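Local coordinates for protein acyl-CoA dehydrogenase (Slackia heliotrinireducens, PDB 4RM7) that belongs to the acyl-CoA dehydrogenase family, whose subunits combine a helical N-terminal domain, a middle beta domain and a helical C-terminal domain, at residues Leu94-Ile99 against Tyr124-Ser129; Glu24-Pro29 against Asp43-Ala48; Ala329-Ala334 against Ser354-Cys359; Arg141-Arg146 against Tyr174-Asp179. One frame throughout, in Å; residues are numbered along the deposited sequence.

Contact 1. Residues Leu94-Ile99 against Tyr124-Ser129; sequences LLQLQI and YALAIS
Q96 and Y124 run past each other in opposite directions, amide and ring planes 21° apart, and each supplies a hydrogen bond at its far end. Y124 OH donates to the backbone O of Q96 at 2.8 Å, arriving well above the carbonyl plane while that oxygen stays at the edge of the ring. The Q96 side chain, extended beyond CG, carries OE1 to the backbone N of L126, which donates across 3.1 Å, again from above the carbonyl plane. A weaker bond links Q96 NE2 with Y124 O. One amide thus bonds to two successive peptide groups of the strand, to one of them weakly.

Here a helix packs across a strand at the junction of the helical and beta domains: 94-99, on helix 90-103 of the N-terminal helical domain, meets strand 124-127 of the middle domain's sheet at 81°. That strand pairs in parallel with strand 168-175, to which A125 and A127 are hydrogen-bonded.

Next to the amide, I99 and L126 meet almost perpendicularly, CD1 of I99 lying 3.6 Å from CD2 of L126. L126 CG is anti to the backbone N (chi1 -173°), which directs this branch at the helix; L126 CB lies beside Q96 OE1.

Contact 2. Residues Glu24-Pro29 against Asp43-Ala48; sequences EKYFTP and DEVVKA
Y26 OH reaches E44 OE2 at 3.4 Å, a weak hydrogen bond and the one polar link between the two segments. The contact belongs to the N-terminal helical domain of the acyl-CoA dehydrogenase fold, where the end of helix 10-26 meets the first turns of helix 43-50, with helix 29-38 between them in the chain. The carboxylate of E44 stands almost perpendicular to the phenol ring, their planes 89° apart, and OE2 approaches the ring edge close to its plane. An extended E44 chain, its CG anti to the backbone N (chi1 -180°), brings the acid group that far. The ammonium group of K25 stays 5.1 Å from E44 OE2, measured from NZ, so the opposite charges are near without forming a salt bridge; the aliphatic part of K25 instead lays CG over one face of the Y26 ring, near its rim.

Below the polar link the packing is apolar. V45 CG2 lies 3.7 Å from Y26 CD1, and A48 CB meets CE2 of the same ring at 3.9 Å, both from the side of the ring plane opposite K25 CG. The phenol therefore lies against one side of helix 43-50, where E44 and A48 are a turn apart and V45 follows E44. The backbone O of V45 also accepts a hydrogen bond from Y22 OH, and W35 of helix 29-38 packs on V45.

Past Y26 the chain leaves the helix in an inverse gamma turn centred on F27, closed by a weak bond from T28 N to Y26 O. The far end of the F27 ring comes near V45, with CZ of F27 4.1 Å from V45 CG1.

Contact 3. Residues Ala329-Ala334 against Ser354-Cys359; sequences AATEVA and SIWQDC
T331, C359 and W356 bury the largest areas here, with A334 close behind, and they mark out two antiparallel helix segments whose axes approach to 8.3 Å at an angle of 163°. T331 spreads its two branches over different partners. Its CG2, anti to the backbone N (chi1 -56° for OG1), packs 3.9 Å from W356 CD1, while OG1 lies 3.5 Å from C359 CB. The hydroxyl is not hydrogen-bonded across the contact; it bonds to P327 O, one turn back in its own helix, and weakly to Q363.

The W356 indole presents its edge to the other helix, T331 O lying near the ring plane at 3.6 Å from CD1. Its torsion, CG anti to the backbone N, puts that edge at T331; the ring also meets S335 and M338 of helix 316-341 and stacks on W356 of the second subunit. C359 SG instead turns to A330, touching CB at 3.8 Å. At the other end of the contact, A334 CB rests against the backbone of W356, 3.7 Å from its CA, and against I355 CG2.

Both segments belong to the helical C-terminal domain, helices 316-341 and 351-362, and M298 of helix 282-311 backs A330. No hydrogen bond joins the two segments, so their cohesion rests on van der Waals fit of alanine, threonine and cysteine side chains against the indole and I355, with the threonine hydroxyl satisfied inside its own helix and the indole serving both this contact and the subunit interface.

Contact 4. Residues Arg141-Arg146 against Tyr174-Asp179; sequences RTHVTR and YDKTGD
H143 and V144 meet Y174 and K176 through a parallel pair of strands held by three backbone hydrogen bonds: Y174 N to T142 O, K176 N to V144 O, and V144 N to Y174 O, the last 2.8 Å long. These bonds and the packing round T177 form the tight part. On the face carrying V144 and D175, V144 CG1 also reaches T177 CG2 of the following loop at 3.9 Å. An Asx turn has D175 OD1 accepting from T177 N; the same oxygen also accepts from T177 OG1 on its syn lone pair, while D175 OD2 goes to R227 in a salt bridge. R146, itself exposed and bent at chi3 (-91°), grips T177 O end-on, NH1 and NH2 both donating, the former at 2.7 Å.

The face carrying H143 and Y174 is the more open side. Their rings meet edge against edge, neither covering the other's face, centroids 6.0 Å apart. The K176 chain folds back to set NZ over the centre of the imidazole, and its CE makes a CH-pi contact 4.2 Å from the H143 ring centroid. R141 O lies above the opposite face, near its rim.

In the middle domain's mixed sheet, strand 143-146 lies between strand 168-175, its parallel partner here, and the antiparallel strand 151-161, while V144 also packs on M153, on V222 and on W188 of strand 184-191.

From the N terminus, contact 2 closes first, bringing the end of helix 10-26 back to helix 43-50 across helix 29-38. Contact 1 follows, looping over helix 106-119 to tie helix 90-103 to the first strand of the middle domain. Contact 4 comes next, its loop formed by strands 151-161 and 168-175, and contact 3 joins helices 316-341 and 351-362 late in the chain. All four are in series; none nests or crosses. Contacts 1 and 4 share a sheet, since strands 124-127 and 143-146 both pair with 168-175, and their nearest atoms are about 6 Å apart. Contacts 2 and 4 lie about 43 Å apart between centres, on opposite sides of the chain's centre.

Contact 1. Residues Leu94-Ile99 against Tyr124-Ser129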
loop_
_atom_site.group_PDB
_atom_site.type_symbol
_atom_site.label_atom_id
_atom_site.label_comp_id
_atom_site.label_asym_id
_atom_site.label_seq_id
_atom_site.Cartn_x
_atom_site.Cartn_y
_atom_site.Cartn_z
ATOM N N LEU A 94 22.783 -26.698 0.163
ATOM C CA LEU A 94 21.821 -27.698 0.621
ATOM C C LEU A 94 20.910 -28.131 -0.515
ATOM O O LEU A 94 20.602 -29.303 -0.649
ATOM C CB LEU A 94 20.975 -27.182 1.789
ATOM C CG LEU A 94 21.735 -26.878 3.083
ATOM C CD1 LEU A 94 20.771 -26.599 4.219
ATOM C CD2 LEU A 94 22.689 -28.002 3.432
ATOM N N LEU A 95 20.497 -27.185 -1.345
ATOM C CA LEU A 95 19.581 -27.507 -2.422
ATOM C C LEU A 95 20.300 -28.290 -3.522
ATOM O O LEU A 95 19.746 -29.225 -4.108
ATOM C CB LEU A 95 18.961 -26.234 -2.990
ATOM C CG LEU A 95 18.035 -26.458 -4.186
ATOM C CD1 LEU A 95 16.746 -27.147 -3.750
ATOM C CD2 LEU A 95 17.742 -25.159 -4.903
ATOM N N GLN A 96 21.541 -27.900 -3.793
ATOM C CA GLN A 96 22.329 -28.506 -4.858
ATOM C C GLN A 96 22.659 -29.936 -4.508
ATOM O O GLN A 96 22.748 -30.796 -5.379
ATOM C CB GLN A 96 23.617 -27.726 -5.100
ATOM C CG GLN A 96 23.449 -26.525 -5.997
ATOM C CD GLN A 96 24.784 -25.967 -6.438
ATOM O OE1 GLN A 96 24.857 -25.122 -7.340
ATOM N NE2 GLN A 96 25.859 -26.436 -5.796
ATOM N N LEU A 97 22.845 -30.166 -3.218
ATOM C CA LEU A 97 23.127 -31.483 -2.695
ATOM C C LEU A 97 21.923 -32.370 -2.893
ATOM O O LEU A 97 22.020 -33.490 -3.390
ATOM C CB LEU A 97 23.473 -31.406 -1.214
ATOM C CG LEU A 97 24.004 -32.725 -0.664
ATOM C CD1 LEU A 97 25.154 -33.218 -1.537
ATOM C CD2 LEU A 97 24.435 -32.581 0.786
ATOM N N GLN A 98 20.780 -31.842 -2.496
ATOM C CA GLN A 98 19.523 -32.564 -2.572
ATOM C C GLN A 98 19.178 -32.930 -4.011
ATOM O O GLN A 98 18.839 -34.079 -4.302
ATOM C CB GLN A 98 18.419 -31.725 -1.954
ATOM C CG GLN A 98 17.149 -32.481 -1.707
ATOM C CD GLN A 98 16.225 -31.729 -0.785
ATOM O OE1 GLN A 98 16.661 -30.849 -0.035
ATOM N NE2 GLN A 98 14.937 -32.051 -0.847
ATOM N N ILE A 99 19.285 -31.946 -4.903
ATOM C CA ILE A 99 19.034 -32.137 -6.327
ATOM C C ILE A 99 19.975 -33.165 -6.961
ATOM O O ILE A 99 19.547 -34.001 -7.762
ATOM C CB ILE A 99 19.156 -30.810 -7.075
ATOM C CG1 ILE A 99 17.935 -29.946 -6.798
ATOM C CG2 ILE A 99 19.280 -31.025 -8.563
ATOM C CD1 ILE A 99 18.050 -28.574 -7.399
ATOM N N TYR A 124 30.701 -28.731 -7.890
ATOM C CA TYR A 124 29.884 -28.500 -9.068
ATOM C C TYR A 124 28.931 -27.330 -8.910
ATOM O O TYR A 124 28.644 -26.907 -7.811
ATOM C CB TYR A 124 29.118 -29.763 -9.449
ATOM C CG TYR A 124 28.136 -30.233 -8.418
ATOM C CD1 TYR A 124 26.838 -29.777 -8.419
ATOM C CD2 TYR A 124 28.507 -31.140 -7.450
ATOM C CE1 TYR A 124 25.933 -30.210 -7.478
ATOM C CE2 TYR A 124 27.608 -31.579 -6.506
ATOM C CZ TYR A 124 26.324 -31.108 -6.527
ATOM O OH TYR A 124 25.426 -31.539 -5.586
ATOM N N ALA A 125 28.480 -26.789 -10.030
ATOM C CA ALA A 125 27.508 -25.714 -10.029
ATOM C C ALA A 125 26.301 -26.067 -10.874
ATOM O O ALA A 125 26.441 -26.593 -11.955
ATOM C CB ALA A 125 28.136 -24.431 -10.518
ATOM N N LEU A 126 25.118 -25.771 -10.361
ATOM C CA LEU A 126 23.856 -26.133 -10.977
ATOM C C LEU A 126 23.497 -25.174 -12.105
ATOM O O LEU A 126 23.439 -23.973 -11.888
ATOM C CB LEU A 126 22.780 -26.119 -9.897
ATOM C CG LEU A 126 21.361 -26.606 -10.151
ATOM C CD1 LEU A 126 21.347 -28.059 -10.621
ATOM C CD2 LEU A 126 20.564 -26.449 -8.869
ATOM N N ALA A 127 23.263 -25.680 -13.309
ATOM C CA ALA A 127 22.911 -24.789 -14.415
ATOM C C ALA A 127 21.600 -25.178 -15.072
ATOM O O ALA A 127 21.567 -26.089 -15.895
ATOM C CB ALA A 127 24.028 -24.771 -15.448
ATOM N N ILE A 128 20.529 -24.466 -14.730
ATOM C CA ILE A 128 19.181 -24.839 -15.155
ATOM C C ILE A 128 18.395 -23.743 -15.886
ATOM O O ILE A 128 17.812 -23.993 -16.940
ATOM C CB ILE A 128 18.337 -25.255 -13.969
ATOM C CG1 ILE A 128 19.097 -26.197 -13.050
ATOM C CG2 ILE A 128 17.070 -25.929 -14.451
ATOM C CD1 ILE A 128 18.290 -26.522 -11.802
ATOM N N SER A 129 18.346 -22.540 -15.317
ATOM C CA SER A 129 17.537 -21.459 -15.894
ATOM C C SER A 129 17.965 -21.054 -17.303
ATOM O O SER A 129 19.153 -20.989 -17.598
ATOM C CB SER A 129 17.586 -20.229 -14.991
ATOM O OG SER A 129 17.296 -20.570 -13.643
#

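Contact 2. Residues Glu24-Pro29 against Asp43-Ala48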
loop_
_atom_site.group_PDB
_atom_site.type_symbol
_atom_site.label_atom_id
_atom_site.label_comp_id
_atom_site.label_asym_id
_atom_site.label_seq_id
_atom_site.Cartn_x
_atom_site.Cartn_y
_atom_site.Cartn_z
ATOM N N GLU A 24 28.001 -16.602 15.739
ATOM C CA GLU A 24 28.565 -15.535 16.523
ATOM C C GLU A 24 30.069 -15.583 16.484
ATOM O O GLU A 24 30.731 -14.563 16.500
ATOM C CB GLU A 24 28.052 -15.598 17.945
ATOM C CG GLU A 24 26.767 -14.829 18.127
ATOM C CD GLU A 24 26.130 -15.089 19.461
ATOM O OE1 GLU A 24 26.798 -15.644 20.340
ATOM O OE2 GLU A 24 24.959 -14.737 19.628
ATOM N N LYS A 25 30.602 -16.789 16.491
ATOM C CA LYS A 25 32.030 -16.996 16.436
ATOM C C LYS A 25 32.680 -16.522 15.154
ATOM O O LYS A 25 33.715 -15.887 15.193
ATOM C CB LYS A 25 32.311 -18.479 16.628
ATOM C CG LYS A 25 33.744 -18.915 16.450
ATOM C CD LYS A 25 33.927 -20.273 17.096
ATOM C CE LYS A 25 35.170 -20.982 16.605
ATOM N NZ LYS A 25 36.283 -20.023 16.420
ATOM N N TYR A 26 32.082 -16.827 14.016
ATOM C CA TYR A 26 32.698 -16.467 12.750
ATOM C C TYR A 26 32.175 -15.204 12.101
ATOM O O TYR A 26 32.927 -14.463 11.507
ATOM C CB TYR A 26 32.600 -17.621 11.764
ATOM C CG TYR A 26 33.434 -18.807 12.153
ATOM C CD1 TYR A 26 34.806 -18.792 12.004
ATOM C CD2 TYR A 26 32.851 -19.938 12.671
ATOM C CE1 TYR A 26 35.570 -19.878 12.362
ATOM C CE2 TYR A 26 33.608 -21.021 13.034
ATOM C CZ TYR A 26 34.965 -20.986 12.876
ATOM O OH TYR A 26 35.705 -22.070 13.244
ATOM N N PHE A 27 30.877 -14.975 12.188
ATOM C CA PHE A 27 30.275 -13.887 11.450
ATOM C C PHE A 27 30.288 -12.570 12.185
ATOM O O PHE A 27 29.262 -12.055 12.582
ATOM C CB PHE A 27 28.881 -14.269 10.996
ATOM C CG PHE A 27 28.859 -15.480 10.127
ATOM C CD1 PHE A 27 29.455 -15.463 8.897
ATOM C CD2 PHE A 27 28.259 -16.636 10.551
ATOM C CE1 PHE A 27 29.447 -16.577 8.093
ATOM C CE2 PHE A 27 28.247 -17.754 9.757
ATOM C CZ PHE A 27 28.844 -17.726 8.525
ATOM N N THR A 28 31.482 -12.035 12.349
ATOM C CA THR A 28 31.684 -10.709 12.879
ATOM C C THR A 28 31.475 -9.684 11.795
ATOM O O THR A 28 31.600 -9.992 10.616
ATOM C CB THR A 28 33.096 -10.542 13.436
ATOM O OG1 THR A 28 34.044 -10.869 12.423
ATOM C CG2 THR A 28 33.301 -11.451 14.603
ATOM N N PRO A 29 31.168 -8.395 12.254
ATOM C CA PRO A 29 30.993 -7.426 11.167
ATOM C C PRO A 29 32.250 -7.308 10.341
ATOM O O PRO A 29 32.166 -7.222 9.128
ATOM C CB PRO A 29 30.754 -6.109 11.890
ATOM C CG PRO A 29 30.126 -6.495 13.156
ATOM C CD PRO A 29 30.854 -7.741 13.479
ATOM N N ASP A 43 37.844 -21.365 3.833
ATOM C CA ASP A 43 37.739 -22.813 3.980
ATOM C C ASP A 43 37.359 -23.207 5.400
ATOM O O ASP A 43 36.547 -24.106 5.608
ATOM C CB ASP A 43 39.059 -23.507 3.609
ATOM C CG ASP A 43 39.498 -23.241 2.171
ATOM O OD1 ASP A 43 38.666 -22.850 1.327
ATOM O OD2 ASP A 43 40.695 -23.449 1.881
ATOM N N GLU A 44 37.961 -22.533 6.372
ATOM C CA GLU A 44 37.756 -22.858 7.775
ATOM C C GLU A 44 36.294 -22.675 8.194
ATOM O O GLU A 44 35.735 -23.489 8.927
ATOM C CB GLU A 44 38.660 -21.999 8.654
ATOM C CG GLU A 44 38.492 -22.292 10.125
ATOM C CD GLU A 44 38.955 -21.151 11.006
ATOM O OE1 GLU A 44 39.424 -20.129 10.457
ATOM O OE2 GLU A 44 38.839 -21.276 12.247
ATOM N N VAL A 45 35.682 -21.600 7.715
ATOM C CA VAL A 45 34.316 -21.257 8.082
ATOM C C VAL A 45 33.342 -22.247 7.461
ATOM O O VAL A 45 32.397 -22.732 8.088
ATOM C CB VAL A 45 33.980 -19.833 7.614
ATOM C CG1 VAL A 45 32.499 -19.526 7.829
ATOM C CG2 VAL A 45 34.867 -18.821 8.321
ATOM N N VAL A 46 33.518 -22.508 6.173
ATOM C CA VAL A 46 32.674 -23.478 5.482
ATOM C C VAL A 46 32.856 -24.889 5.990
ATOM O O VAL A 46 31.908 -25.648 6.063
ATOM C CB VAL A 46 32.818 -23.463 3.957
ATOM C CG1 VAL A 46 32.585 -22.074 3.403
ATOM C CG2 VAL A 46 34.149 -24.032 3.536
ATOM N N LYS A 47 34.081 -25.268 6.306
ATOM C CA LYS A 47 34.266 -26.598 6.861
ATOM C C LYS A 47 33.609 -26.701 8.241
ATOM O O LYS A 47 33.029 -27.724 8.586
ATOM C CB LYS A 47 35.758 -26.934 6.937
ATOM C CG LYS A 47 36.099 -28.145 7.781
ATOM C CD LYS A 47 35.810 -29.435 7.046
ATOM C CE LYS A 47 36.452 -30.632 7.742
ATOM N NZ LYS A 47 35.741 -31.891 7.361
ATOM N N ALA A 48 33.685 -25.631 9.027
ATOM C CA ALA A 48 33.120 -25.662 10.375
ATOM C C ALA A 48 31.601 -25.839 10.311
ATOM O O ALA A 48 30.997 -26.406 11.220
ATOM C CB ALA A 48 33.492 -24.390 11.153
#

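Contact 3. Residues Ala329-Ala334 against Ser354-Cys359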
loop_
_atom_site.group_PDB
_atom_site.type_symbol
_atom_site.label_atom_id
_atom_site.label_comp_id
_atom_site.label_asym_id
_atom_site.label_seq_id
_atom_site.Cartn_x
_atom_site.Cartn_y
_atom_site.Cartn_z
ATOM N N ALA A 329 7.818 -8.486 1.612
ATOM C CA ALA A 329 7.692 -8.058 3.001
ATOM C C ALA A 329 9.063 -7.816 3.606
ATOM O O ALA A 329 9.269 -6.832 4.320
ATOM C CB ALA A 329 6.942 -9.071 3.807
ATOM N N ALA A 330 10.004 -8.708 3.310
ATOM C CA ALA A 330 11.344 -8.557 3.853
ATOM C C ALA A 330 11.982 -7.242 3.377
ATOM O O ALA A 330 12.637 -6.540 4.160
ATOM C CB ALA A 330 12.202 -9.732 3.477
ATOM N N THR A 331 11.771 -6.906 2.104
ATOM C CA THR A 331 12.348 -5.697 1.531
ATOM C C THR A 331 11.769 -4.461 2.212
ATOM O O THR A 331 12.483 -3.505 2.470
ATOM C CB THR A 331 12.119 -5.615 0.004
ATOM O OG1 THR A 331 12.643 -6.793 -0.609
ATOM C CG2 THR A 331 12.842 -4.422 -0.588
ATOM N N GLU A 332 10.483 -4.502 2.523
ATOM C CA GLU A 332 9.807 -3.371 3.160
ATOM C C GLU A 332 10.313 -3.157 4.595
ATOM O O GLU A 332 10.540 -2.008 5.024
ATOM C CB GLU A 332 8.287 -3.578 3.134
ATOM C CG GLU A 332 7.733 -3.656 1.718
ATOM C CD GLU A 332 6.234 -3.934 1.643
ATOM O OE1 GLU A 332 5.596 -4.160 2.701
ATOM O OE2 GLU A 332 5.701 -3.913 0.511
ATOM N N VAL A 333 10.504 -4.259 5.327
ATOM C CA VAL A 333 11.092 -4.171 6.654
ATOM C C VAL A 333 12.499 -3.554 6.605
ATOM O O VAL A 333 12.825 -2.620 7.361
ATOM C CB VAL A 333 11.150 -5.546 7.331
ATOM C CG1 VAL A 333 11.919 -5.468 8.663
ATOM C CG2 VAL A 333 9.758 -6.026 7.584
ATOM N N ALA A 334 13.337 -4.072 5.722
ATOM C CA ALA A 334 14.686 -3.547 5.617
ATOM C C ALA A 334 14.669 -2.051 5.244
ATOM O O ALA A 334 15.414 -1.251 5.808
ATOM C CB ALA A 334 15.470 -4.349 4.611
ATOM N N SER A 354 22.762 -3.160 2.786
ATOM C CA SER A 354 23.045 -4.414 2.086
ATOM C C SER A 354 21.856 -5.340 2.204
ATOM O O SER A 354 21.458 -5.985 1.236
ATOM C CB SER A 354 24.265 -5.126 2.647
ATOM O OG SER A 354 25.269 -4.204 2.983
ATOM N N ILE A 355 21.294 -5.419 3.406
ATOM C CA ILE A 355 20.152 -6.276 3.641
ATOM C C ILE A 355 19.010 -5.905 2.700
ATOM O O ILE A 355 18.383 -6.758 2.088
ATOM C CB ILE A 355 19.698 -6.171 5.085
ATOM C CG1 ILE A 355 20.736 -6.838 5.992
ATOM C CG2 ILE A 355 18.267 -6.762 5.262
ATOM C CD1 ILE A 355 20.481 -6.586 7.485
ATOM N N TRP A 356 18.765 -4.614 2.576
ATOM C CA TRP A 356 17.706 -4.105 1.724
ATOM C C TRP A 356 17.922 -4.553 0.287
ATOM O O TRP A 356 17.006 -4.996 -0.389
ATOM C CB TRP A 356 17.674 -2.581 1.830
ATOM C CG TRP A 356 16.748 -1.897 0.931
ATOM C CD1 TRP A 356 15.374 -1.963 0.955
ATOM C CD2 TRP A 356 17.092 -0.960 -0.103
ATOM N NE1 TRP A 356 14.853 -1.137 -0.022
ATOM C CE2 TRP A 356 15.880 -0.507 -0.680
ATOM C CE3 TRP A 356 18.302 -0.469 -0.604
ATOM C CZ2 TRP A 356 15.848 0.416 -1.728
ATOM C CZ3 TRP A 356 18.271 0.437 -1.660
ATOM C CH2 TRP A 356 17.052 0.865 -2.212
ATOM N N GLN A 357 19.153 -4.430 -0.171
ATOM C CA GLN A 357 19.514 -4.886 -1.502
ATOM C C GLN A 357 19.383 -6.398 -1.662
ATOM O O GLN A 357 18.862 -6.858 -2.664
ATOM C CB GLN A 357 20.932 -4.441 -1.826
ATOM C CG GLN A 357 21.054 -2.931 -1.973
ATOM C CD GLN A 357 22.493 -2.472 -2.132
ATOM O OE1 GLN A 357 23.436 -3.101 -1.645
ATOM N NE2 GLN A 357 22.664 -1.368 -2.809
ATOM N N ASP A 358 19.868 -7.160 -0.684
ATOM C CA ASP A 358 19.695 -8.614 -0.678
ATOM C C ASP A 358 18.225 -8.973 -0.814
ATOM O O ASP A 358 17.827 -9.777 -1.678
ATOM C CB ASP A 358 20.238 -9.254 0.608
ATOM C CG ASP A 358 21.747 -9.167 0.727
ATOM O OD1 ASP A 358 22.441 -8.983 -0.299
ATOM O OD2 ASP A 358 22.247 -9.294 1.862
ATOM N N CYS A 359 17.401 -8.390 0.048
ATOM C CA CYS A 359 15.997 -8.796 0.077
ATOM C C CYS A 359 15.283 -8.475 -1.237
ATOM O O CYS A 359 14.460 -9.251 -1.700
ATOM C CB CYS A 359 15.300 -8.158 1.254
ATOM S SG CYS A 359 15.853 -8.872 2.844
#

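Contact 4. Residues Arg141-Arg146 against Tyr174-Asp179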
loop_
_atom_site.group_PDB
_atom_site.type_symbol
_atom_site.label_atom_id
_atom_site.label_comp_id
_atom_site.label_asym_id
_atom_site.label_seq_id
_atom_site.Cartn_x
_atom_site.Cartn_y
_atom_site.Cartn_z
ATOM N N ARG A 141 15.464 -24.656 -23.870
ATOM C CA ARG A 141 16.010 -24.805 -25.214
ATOM C C ARG A 141 17.440 -25.371 -25.280
ATOM O O ARG A 141 18.045 -25.378 -26.351
ATOM C CB ARG A 141 15.956 -23.451 -25.939
ATOM C CG ARG A 141 14.538 -22.911 -26.179
ATOM C CD ARG A 141 13.581 -24.018 -26.668
ATOM N NE ARG A 141 12.221 -23.553 -26.973
ATOM C CZ ARG A 141 11.253 -23.368 -26.071
ATOM N NH1 ARG A 141 11.480 -23.583 -24.778
ATOM N NH2 ARG A 141 10.053 -22.952 -26.462
ATOM N N THR A 142 17.976 -25.857 -24.161
ATOM C CA THR A 142 19.306 -26.480 -24.166
ATOM C C THR A 142 19.211 -27.953 -24.552
ATOM O O THR A 142 18.560 -28.741 -23.871
ATOM C CB THR A 142 20.026 -26.352 -22.787
ATOM O OG1 THR A 142 20.402 -24.990 -22.565
ATOM C CG2 THR A 142 21.286 -27.193 -22.742
ATOM N N HIS A 143 19.876 -28.319 -25.640
ATOM C CA HIS A 143 19.754 -29.654 -26.226
ATOM C C HIS A 143 21.045 -30.460 -26.173
ATOM O O HIS A 143 22.136 -29.894 -26.109
ATOM C CB HIS A 143 19.320 -29.546 -27.690
ATOM C CG HIS A 143 17.988 -28.893 -27.883
ATOM N ND1 HIS A 143 16.892 -29.199 -27.110
ATOM C CD2 HIS A 143 17.580 -27.947 -28.763
ATOM C CE1 HIS A 143 15.859 -28.472 -27.506
ATOM N NE2 HIS A 143 16.250 -27.707 -28.507
ATOM N N VAL A 144 20.921 -31.773 -26.240
ATOM C CA VAL A 144 22.047 -32.620 -26.562
ATOM C C VAL A 144 21.665 -33.393 -27.802
ATOM O O VAL A 144 20.604 -33.983 -27.863
ATOM C CB VAL A 144 22.404 -33.582 -25.433
ATOM C CG1 VAL A 144 23.441 -34.574 -25.905
ATOM C CG2 VAL A 144 22.943 -32.814 -24.252
ATOM N N THR A 145 22.530 -33.379 -28.797
ATOM C CA THR A 145 22.236 -34.032 -30.050
ATOM C C THR A 145 23.432 -34.822 -30.505
ATOM O O THR A 145 24.542 -34.591 -30.060
ATOM C CB THR A 145 21.865 -33.026 -31.136
ATOM O OG1 THR A 145 23.010 -32.242 -31.456
ATOM C CG2 THR A 145 20.782 -32.116 -30.655
ATOM N N ARG A 146 23.187 -35.786 -31.378
ATOM C CA ARG A 146 24.252 -36.587 -31.947
ATOM C C ARG A 146 24.633 -35.990 -33.279
ATOM O O ARG A 146 23.772 -35.572 -34.041
ATOM C CB ARG A 146 23.803 -38.033 -32.137
ATOM C CG ARG A 146 24.934 -39.039 -32.009
ATOM C CD ARG A 146 24.485 -40.448 -32.343
ATOM N NE ARG A 146 24.020 -41.174 -31.169
ATOM C CZ ARG A 146 22.742 -41.335 -30.865
ATOM N NH1 ARG A 146 22.399 -42.007 -29.778
ATOM N NH2 ARG A 146 21.808 -40.817 -31.646
ATOM N N TYR A 174 17.393 -31.072 -22.819
ATOM C CA TYR A 174 16.645 -32.027 -23.635
ATOM C C TYR A 174 17.629 -32.939 -24.342
ATOM O O TYR A 174 18.464 -32.475 -25.122
ATOM C CB TYR A 174 15.767 -31.327 -24.671
ATOM C CG TYR A 174 14.472 -30.789 -24.128
ATOM C CD1 TYR A 174 13.669 -31.560 -23.300
ATOM C CD2 TYR A 174 14.050 -29.501 -24.439
ATOM C CE1 TYR A 174 12.476 -31.061 -22.803
ATOM C CE2 TYR A 174 12.862 -28.994 -23.942
ATOM C CZ TYR A 174 12.076 -29.775 -23.125
ATOM O OH TYR A 174 10.894 -29.264 -22.637
ATOM N N ASP A 175 17.545 -34.232 -24.059
ATOM C CA ASP A 175 18.340 -35.211 -24.783
ATOM C C ASP A 175 17.569 -35.655 -26.021
ATOM O O ASP A 175 16.425 -36.092 -25.923
ATOM C CB ASP A 175 18.675 -36.400 -23.892
ATOM C CG ASP A 175 19.471 -37.458 -24.612
ATOM O OD1 ASP A 175 19.884 -37.230 -25.766
ATOM O OD2 ASP A 175 19.700 -38.524 -24.017
ATOM N N LYS A 176 18.205 -35.525 -27.183
ATOM C CA LYS A 176 17.585 -35.884 -28.453
ATOM C C LYS A 176 18.302 -37.048 -29.134
ATOM O O LYS A 176 17.990 -37.387 -30.275
ATOM C CB LYS A 176 17.573 -34.686 -29.400
ATOM C CG LYS A 176 16.623 -33.584 -29.029
ATOM C CD LYS A 176 15.879 -33.118 -30.267
ATOM C CE LYS A 176 15.279 -31.744 -30.069
ATOM N NZ LYS A 176 16.358 -30.745 -29.870
ATOM N N THR A 177 19.265 -37.647 -28.438
ATOM C CA THR A 177 20.093 -38.695 -29.020
ATOM C C THR A 177 19.366 -40.033 -29.092
ATOM O O THR A 177 19.856 -40.980 -29.706
ATOM C CB THR A 177 21.393 -38.883 -28.230
ATOM O OG1 THR A 177 21.084 -39.345 -26.910
ATOM C CG2 THR A 177 22.157 -37.566 -28.141
ATOM N N GLY A 178 18.205 -40.111 -28.451
ATOM C CA GLY A 178 17.357 -41.278 -28.581
ATOM C C GLY A 178 16.621 -41.229 -29.903
ATOM O O GLY A 178 16.426 -40.157 -30.477
ATOM N N ASP A 179 16.216 -42.390 -30.396
ATOM C CA ASP A 179 15.482 -42.454 -31.652
ATOM C C ASP A 179 14.037 -41.993 -31.458
ATOM O O ASP A 179 13.241 -42.670 -30.801
ATOM C CB ASP A 179 15.541 -43.869 -32.213
ATOM C CG ASP A 179 16.955 -44.414 -32.243
ATOM O OD1 ASP A 179 17.389 -44.984 -31.220
ATOM O OD2 ASP A 179 17.635 -44.261 -33.282
#